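Local atomic coordinates of 3-Hydroxyacyl-CoA dehydrogenase (Ralstonia eutropha H16, PDB entry 4PZD), a protein that catalyses the NAD-dependent oxidation of (3S)-3-hydroxyacyl-CoA to 3-oxoacyl-CoA, probably including 3-hydroxybutyryl-CoA. Residues 6-11 / 27-32; 92-97 / 119-124. All coordinates share one frame; numbering follows the deposited sequence.

Contact 1. Residues 6-11 / 27-32; sequences VGIVGA and LNVVMV. With NAD (nicotinamide-adenine-dinucleotide), chain J.
V6 N gives its hydrogen to N28 O at 2.7 Å, and this bond opens a ladder of five between two parallel strands. The amide of V30 then bonds back to V6 O. I8 is held at both its backbone N and its O: N donates to V30 O, and O accepts from V32 N at 2.8 Å. G10 N closes the series on V32 O, with an N-H...O angle of 172°, so the pairing runs one step beyond strand 6-9 into the turn that follows.

I8, V29 and M31 fill one face of this strand pair. The CD1 end of I8 leans obliquely across V29 and meets its CG1 at 3.6 Å, while the other branch, CG2, lies 4.1 Å from M31 CG. With CG swung anti to the backbone N (chi1 -153°), M31 runs on past I8 until its sulfur reaches A11, where SD approaches CB. On the opposite face V9 and V32 sit side by side, and V9 turns CG1 to the adenine of NAD, 3.5 Å from C2A. G10 has a positive phi of 112°, a backbone shape that suits glycine, and its CA comes 3.8 Å from N3A of the same base.

The two strands belong to the first beta-alpha-beta unit of the Rossmann fold, and G10 is the first glycine of its GxGxxG motif. Helix 13-23 makes the right-handed crossover between the strands and covers I8 and V29 through I18, A19 and C22. On the other face V9 packs against I100 and I104 of helix 94-107, while strand 85-88 continues the sheet beyond strand 5-9.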
loop_
_atom_site.group_PDB
_atom_site.type_symbol
_atom_site.label_atom_id
_atom_site.label_comp_id
_atom_site.label_asym_id
_atom_site.label_seq_id
_atom_site.Cartn_x
_atom_site.Cartn_y
_atom_site.Cartn_z
ATOM N N VAL A 6 11.125 33.360 -0.271
ATOM C CA VAL A 6 11.494 32.096 -0.944
ATOM C C VAL A 6 11.650 32.211 -2.464
ATOM O O VAL A 6 10.664 32.412 -3.188
ATOM C CB VAL A 6 10.421 31.008 -0.707
ATOM C CG1 VAL A 6 10.710 29.754 -1.535
ATOM C CG2 VAL A 6 10.309 30.683 0.774
ATOM N N GLY A 7 12.879 32.032 -2.941
ATOM C CA GLY A 7 13.150 31.916 -4.377
ATOM C C GLY A 7 12.522 30.655 -4.979
ATOM O O GLY A 7 12.563 29.577 -4.381
ATOM N N ILE A 8 11.906 30.795 -6.151
ATOM C CA ILE A 8 11.434 29.641 -6.894
ATOM C C ILE A 8 11.819 29.745 -8.358
ATOM O O ILE A 8 11.439 30.707 -9.035
ATOM C CB ILE A 8 9.918 29.486 -6.813
ATOM C CG1 ILE A 8 9.504 29.289 -5.358
ATOM C CG2 ILE A 8 9.481 28.293 -7.659
ATOM C CD1 ILE A 8 8.073 28.823 -5.181
ATOM N N VAL A 9 12.557 28.748 -8.842
ATOM C CA VAL A 9 12.829 28.651 -10.259
ATOM C C VAL A 9 11.961 27.574 -10.870
ATOM O O VAL A 9 12.043 26.410 -10.505
ATOM C CB VAL A 9 14.312 28.425 -10.565
ATOM C CG1 VAL A 9 14.515 28.144 -12.049
ATOM C CG2 VAL A 9 15.109 29.656 -10.162
ATOM N N GLY A 10 11.131 27.999 -11.820
ATOM C CA GLY A 10 10.188 27.137 -12.494
ATOM C C GLY A 10 8.829 27.584 -12.049
ATOM O O GLY A 10 8.584 27.736 -10.848
ATOM N N ALA A 11 7.940 27.818 -13.002
ATOM C CA ALA A 11 6.605 28.270 -12.650
ATOM C C ALA A 11 5.502 27.334 -13.146
ATOM O O ALA A 11 4.358 27.767 -13.322
ATOM C CB ALA A 11 6.388 29.690 -13.146
ATOM N N LEU A 27 4.303 34.145 3.134
ATOM C CA LEU A 27 5.719 34.221 2.769
ATOM C C LEU A 27 5.811 34.878 1.401
ATOM O O LEU A 27 4.922 34.691 0.544
ATOM C CB LEU A 27 6.372 32.841 2.723
ATOM C CG LEU A 27 6.802 32.172 4.029
ATOM C CD1 LEU A 27 7.115 30.705 3.761
ATOM C CD2 LEU A 27 8.006 32.864 4.648
ATOM N N ASN A 28 6.894 35.631 1.210
ATOM C CA ASN A 28 7.154 36.344 -0.040
ATOM C C ASN A 28 7.821 35.414 -1.035
ATOM O O ASN A 28 8.917 34.908 -0.779
ATOM C CB ASN A 28 8.074 37.548 0.204
ATOM C CG ASN A 28 7.624 38.412 1.380
ATOM O OD1 ASN A 28 8.162 38.292 2.493
ATOM N ND2 ASN A 28 6.635 39.287 1.140
ATOM N N VAL A 29 7.160 35.169 -2.161
ATOM C CA VAL A 29 7.726 34.305 -3.185
ATOM C C VAL A 29 8.187 35.116 -4.365
ATOM O O VAL A 29 7.452 35.961 -4.842
ATOM C CB VAL A 29 6.711 33.301 -3.745
ATOM C CG1 VAL A 29 7.420 32.355 -4.713
ATOM C CG2 VAL A 29 6.024 32.528 -2.632
ATOM N N VAL A 30 9.392 34.829 -4.838
ATOM C CA VAL A 30 9.919 35.373 -6.089
ATOM C C VAL A 30 9.976 34.224 -7.099
ATOM O O VAL A 30 10.895 33.393 -7.078
ATOM C CB VAL A 30 11.318 36.007 -5.885
ATOM C CG1 VAL A 30 12.002 36.322 -7.210
ATOM C CG2 VAL A 30 11.204 37.266 -5.049
ATOM N N MET A 31 8.981 34.165 -7.973
ATOM C CA MET A 31 8.878 33.056 -8.892
ATOM C C MET A 31 9.459 33.433 -10.240
ATOM O O MET A 31 8.995 34.374 -10.863
ATOM C CB MET A 31 7.439 32.664 -9.058
ATOM C CG MET A 31 7.286 31.216 -9.432
ATOM S SD MET A 31 5.680 30.840 -10.137
ATOM C CE MET A 31 4.584 32.037 -9.388
ATOM N N VAL A 32 10.457 32.681 -10.688
ATOM C CA VAL A 32 11.180 32.985 -11.919
ATOM C C VAL A 32 10.919 31.904 -12.995
ATOM O O VAL A 32 11.013 30.712 -12.712
ATOM C CB VAL A 32 12.691 33.105 -11.612
ATOM C CG1 VAL A 32 13.487 33.439 -12.862
ATOM C CG2 VAL A 32 12.935 34.165 -10.551
HETATM P PA NAD J . 5.556 21.564 -15.784
HETATM O O1A NAD J . 5.595 20.958 -17.166
HETATM O O2A NAD J . 4.212 21.778 -15.124
HETATM O O5B NAD J . 6.320 22.983 -15.873
HETATM C C5B NAD J . 7.748 23.095 -15.896
HETATM C C4B NAD J . 8.137 24.564 -15.754
HETATM O O4B NAD J . 9.560 24.691 -15.581
HETATM C C3B NAD J . 7.724 25.380 -16.991
HETATM O O3B NAD J . 6.874 26.502 -16.660
HETATM C C2B NAD J . 9.055 25.799 -17.607
HETATM O O2B NAD J . 9.009 27.063 -18.294
HETATM C C1B NAD J . 10.008 25.788 -16.404
HETATM N N9A NAD J . 11.443 25.777 -16.855
HETATM C C8A NAD J . 12.050 24.940 -17.740
HETATM N N7A NAD J . 13.359 25.295 -17.904
HETATM C C5A NAD J . 13.606 26.372 -17.130
HETATM C C6A NAD J . 14.778 27.254 -16.820
HETATM N N6A NAD J . 15.993 27.029 -17.406
HETATM N N1A NAD J . 14.596 28.287 -15.936
HETATM C C2A NAD J . 13.392 28.516 -15.354
HETATM N N3A NAD J . 12.298 27.745 -15.593
HETATM C C4A NAD J . 12.339 26.687 -16.448
HETATM O O3 NAD J . 6.534 20.695 -14.828
HETATM P PN NAD J . 6.391 20.471 -13.230
HETATM O O1N NAD J . 5.282 19.469 -12.986
HETATM O O2N NAD J . 6.363 21.813 -12.526
HETATM O O5D NAD J . 7.785 19.706 -12.911
HETATM C C5D NAD J . 8.922 20.379 -12.381
HETATM C C4D NAD J . 9.911 19.397 -11.754
HETATM O O4D NAD J . 9.507 18.980 -10.441
HETATM C C3D NAD J . 10.080 18.100 -12.514
HETATM O O3D NAD J . 10.971 18.240 -13.611
HETATM C C2D NAD J . 10.614 17.199 -11.429
HETATM O O2D NAD J . 12.001 17.473 -11.217
HETATM C C1D NAD J . 9.873 17.608 -10.186
HETATM N N1N NAD J . 8.729 16.691 -9.916
HETATM C C2N NAD J . 7.708 16.576 -10.796
HETATM C C3N NAD J . 6.617 15.729 -10.570
HETATM C C7N NAD J . 5.509 15.671 -11.601
HETATM O O7N NAD J . 5.123 14.597 -12.025
HETATM N N7N NAD J . 4.954 16.802 -12.045
HETATM C C4N NAD J . 6.590 14.974 -9.390
HETATM C C5N NAD J . 7.640 15.099 -8.489
HETATM C C6N NAD J . 8.704 15.960 -8.776
#

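Contact 2. Residues 92-97 / 119-124; sequences ENYDLK and SSISIT. With NAD (nicotinamide-adenine-dinucleotide), chain J.
E92 points its carboxylate between two partners of different kinds, the serines of 119-124 and the nicotinamide ribose of NAD. A bend at chi2 (-64°) folds the chain back so that OE1 and OE2 serve different groups. OE2 takes two donors from opposite faces of the carboxylate plane: the S120 hydroxyl at 3.0 Å from S120 OG to E92 OE2, and the backbone amide of S119, whose N is 3.3 Å from the same oxygen. Both stand well above the plane, so together they clasp OE2 from its two faces. OE1 accepts from the ribose hydroxyl O2D of NAD at 2.5 Å, and also bonds to T118 just ahead of the serines.

Beside the carboxylate, I121 aims its side chain at the first segment, and its CG1 lies 3.9 Å from E92 OE1. The apolar contact is made by I121 CG2, which comes to the rim of the Y94 ring, in its plane, 3.8 Å from CD1. The ring swings over to this position because its CG lies anti to the backbone N (chi1 -170°), so isoleucine and tyrosine meet edge-on rather than over a face.

K97 brings NZ 3.6 Å from O2D of the ribose. That amine is held chiefly by T91 O, N117 O and the carboxylate of E88, with only a long salt bridge to E92 OE1, yet its charge probably helps steady the acid. N93 caps helix 94-107 by accepting from L96 N on OD1.

S119 also sets OG 3.1 Å from C5N of the nicotinamide and touches H140, predicted to be important for catalysis. The two loops thus line the nicotinamide-ribose end of a Rossmann-type dinucleotide site, beside the probable active centre.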
loop_
_atom_site.group_PDB
_atom_site.type_symbol
_atom_site.label_atom_id
_atom_site.label_comp_id
_atom_site.label_asym_id
_atom_site.label_seq_id
_atom_site.Cartn_x
_atom_site.Cartn_y
_atom_site.Cartn_z
ATOM N N GLU A 92 13.253 17.606 -14.495
ATOM C CA GLU A 92 13.941 16.327 -14.230
ATOM C C GLU A 92 15.027 16.010 -15.267
ATOM O O GLU A 92 15.481 14.884 -15.315
ATOM C CB GLU A 92 12.972 15.128 -14.212
ATOM C CG GLU A 92 12.130 14.947 -12.964
ATOM C CD GLU A 92 12.933 14.660 -11.684
ATOM O OE1 GLU A 92 13.666 15.573 -11.210
ATOM O OE2 GLU A 92 12.806 13.520 -11.143
ATOM N N ASN A 93 15.433 16.972 -16.096
ATOM C CA ASN A 93 16.585 16.774 -16.972
ATOM C C ASN A 93 17.883 17.090 -16.233
ATOM O O ASN A 93 18.052 18.209 -15.740
ATOM C CB ASN A 93 16.503 17.638 -18.230
ATOM C CG ASN A 93 17.627 17.329 -19.190
ATOM O OD1 ASN A 93 18.752 17.807 -19.045
ATOM N ND2 ASN A 93 17.341 16.492 -20.147
ATOM N N TYR A 94 18.808 16.133 -16.205
ATOM C CA TYR A 94 20.024 16.289 -15.446
ATOM C C TYR A 94 20.886 17.445 -15.924
ATOM O O TYR A 94 21.172 18.370 -15.166
ATOM C CB TYR A 94 20.860 15.010 -15.455
ATOM C CG TYR A 94 21.998 15.115 -14.464
ATOM C CD1 TYR A 94 21.762 14.975 -13.103
ATOM C CD2 TYR A 94 23.284 15.438 -14.873
ATOM C CE1 TYR A 94 22.777 15.111 -12.177
ATOM C CE2 TYR A 94 24.307 15.570 -13.954
ATOM C CZ TYR A 94 24.041 15.402 -12.602
ATOM O OH TYR A 94 25.029 15.539 -11.663
ATOM N N ASP A 95 21.333 17.400 -17.167
ATOM C CA ASP A 95 22.287 18.419 -17.623
ATOM C C ASP A 95 21.709 19.788 -17.424
ATOM O O ASP A 95 22.427 20.710 -17.035
ATOM C CB ASP A 95 22.659 18.252 -19.092
ATOM C CG ASP A 95 23.706 17.192 -19.317
ATOM O OD1 ASP A 95 24.164 16.569 -18.340
ATOM O OD2 ASP A 95 24.080 16.982 -20.491
ATOM N N LEU A 96 20.411 19.914 -17.700
ATOM C CA LEU A 96 19.718 21.199 -17.572
ATOM C C LEU A 96 19.622 21.626 -16.110
ATOM O O LEU A 96 19.969 22.763 -15.760
ATOM C CB LEU A 96 18.321 21.137 -18.219
ATOM C CG LEU A 96 17.450 22.419 -18.297
ATOM C CD1 LEU A 96 18.109 23.636 -18.958
ATOM C CD2 LEU A 96 16.163 22.082 -19.027
ATOM N N LYS A 97 19.179 20.700 -15.269
ATOM C CA LYS A 97 19.180 20.909 -13.822
ATOM C C LYS A 97 20.498 21.475 -13.328
ATOM O O LYS A 97 20.512 22.435 -12.553
ATOM C CB LYS A 97 18.920 19.594 -13.096
ATOM C CG LYS A 97 18.061 19.715 -11.861
ATOM C CD LYS A 97 17.381 18.381 -11.587
ATOM C CE LYS A 97 16.458 18.434 -10.381
ATOM N NZ LYS A 97 15.148 19.068 -10.706
ATOM N N SER A 119 12.219 13.672 -7.925
ATOM C CA SER A 119 11.768 12.345 -7.499
ATOM C C SER A 119 12.890 11.306 -7.557
ATOM O O SER A 119 12.866 10.351 -6.784
ATOM C CB SER A 119 10.611 11.867 -8.378
ATOM O OG SER A 119 9.839 12.970 -8.797
ATOM N N SER A 120 13.876 11.518 -8.432
ATOM C CA SER A 120 14.811 10.458 -8.828
ATOM C C SER A 120 16.279 10.847 -8.841
ATOM O O SER A 120 17.128 9.990 -8.751
ATOM C CB SER A 120 14.447 9.947 -10.248
ATOM O OG SER A 120 14.408 10.992 -11.232
ATOM N N ILE A 121 16.584 12.128 -9.000
ATOM C CA ILE A 121 17.956 12.547 -9.227
ATOM C C ILE A 121 18.706 12.586 -7.918
ATOM O O ILE A 121 18.221 13.162 -6.947
ATOM C CB ILE A 121 18.054 13.955 -9.862
ATOM C CG1 ILE A 121 17.302 14.040 -11.205
ATOM C CG2 ILE A 121 19.520 14.335 -10.058
ATOM C CD1 ILE A 121 17.963 13.294 -12.348
ATOM N N SER A 122 19.912 12.024 -7.927
ATOM C CA SER A 122 20.829 12.058 -6.765
ATOM C C SER A 122 21.089 13.457 -6.206
ATOM O O SER A 122 21.773 14.282 -6.831
ATOM C CB SER A 122 22.179 11.437 -7.138
ATOM O OG SER A 122 23.075 11.521 -6.050
ATOM N N ILE A 123 20.557 13.708 -5.018
ATOM C CA ILE A 123 20.792 14.976 -4.303
ATOM C C ILE A 123 22.268 15.229 -3.994
ATOM O O ILE A 123 22.729 16.362 -4.067
ATOM C CB ILE A 123 20.008 14.979 -2.989
ATOM C CG1 ILE A 123 18.516 14.875 -3.315
ATOM C CG2 ILE A 123 20.348 16.187 -2.110
ATOM C CD1 ILE A 123 18.004 15.949 -4.245
ATOM N N THR A 124 23.007 14.176 -3.662
ATOM C CA THR A 124 24.455 14.303 -3.466
ATOM C C THR A 124 25.116 14.789 -4.715
ATOM O O THR A 124 25.835 15.786 -4.659
ATOM C CB THR A 124 25.093 12.989 -2.988
ATOM O OG1 THR A 124 24.682 12.766 -1.649
ATOM C CG2 THR A 124 26.599 13.026 -3.007
HETATM P PA NAD J . 5.556 21.564 -15.784
HETATM O O1A NAD J . 5.595 20.958 -17.166
HETATM O O2A NAD J . 4.212 21.778 -15.124
HETATM O O5B NAD J . 6.320 22.983 -15.873
HETATM C C5B NAD J . 7.748 23.095 -15.896
HETATM C C4B NAD J . 8.137 24.564 -15.754
HETATM O O4B NAD J . 9.560 24.691 -15.581
HETATM C C3B NAD J . 7.724 25.380 -16.991
HETATM O O3B NAD J . 6.874 26.502 -16.660
HETATM C C2B NAD J . 9.055 25.799 -17.607
HETATM O O2B NAD J . 9.009 27.063 -18.294
HETATM C C1B NAD J . 10.008 25.788 -16.404
HETATM N N9A NAD J . 11.443 25.777 -16.855
HETATM C C8A NAD J . 12.050 24.940 -17.740
HETATM N N7A NAD J . 13.359 25.295 -17.904
HETATM C C5A NAD J . 13.606 26.372 -17.130
HETATM C C6A NAD J . 14.778 27.254 -16.820
HETATM N N6A NAD J . 15.993 27.029 -17.406
HETATM N N1A NAD J . 14.596 28.287 -15.936
HETATM C C2A NAD J . 13.392 28.516 -15.354
HETATM N N3A NAD J . 12.298 27.745 -15.593
HETATM C C4A NAD J . 12.339 26.687 -16.448
HETATM O O3 NAD J . 6.534 20.695 -14.828
HETATM P PN NAD J . 6.391 20.471 -13.230
HETATM O O1N NAD J . 5.282 19.469 -12.986
HETATM O O2N NAD J . 6.363 21.813 -12.526
HETATM O O5D NAD J . 7.785 19.706 -12.911
HETATM C C5D NAD J . 8.922 20.379 -12.381
HETATM C C4D NAD J . 9.911 19.397 -11.754
HETATM O O4D NAD J . 9.507 18.980 -10.441
HETATM C C3D NAD J . 10.080 18.100 -12.514
HETATM O O3D NAD J . 10.971 18.240 -13.611
HETATM C C2D NAD J . 10.614 17.199 -11.429
HETATM O O2D NAD J . 12.001 17.473 -11.217
HETATM C C1D NAD J . 9.873 17.608 -10.186
HETATM N N1N NAD J . 8.729 16.691 -9.916
HETATM C C2N NAD J . 7.708 16.576 -10.796
HETATM C C3N NAD J . 6.617 15.729 -10.570
HETATM C C7N NAD J . 5.509 15.671 -11.601
HETATM O O7N NAD J . 5.123 14.597 -12.025
HETATM N N7N NAD J . 4.954 16.802 -12.045
HETATM C C4N NAD J . 6.590 14.974 -9.390
HETATM C C5N NAD J . 7.640 15.099 -8.489
HETATM C C6N NAD J . 8.704 15.960 -8.776
#

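Overall arrangement
Contact 1 closes before contact 2 opens along the chain, and both belong to the NAD-binding domain. Their centres are 19 Å apart and their nearest atoms about 8 Å, so they do not touch; NAD bridges them. The eight-stranded sheet carries both: 6-11 and 27-32 lie on strands 5-9 and 28-32, while 92-97 and 119-124 follow strands 85-88 and 113-117, next in order on the other side of strand 5-9. Helix 94-107, which starts in contact 2, also packs against V9 of contact 1. The adenine is thereby set at one pair of strand ends and the nicotinamide ribose at the next, stretching the cofactor across the sheet.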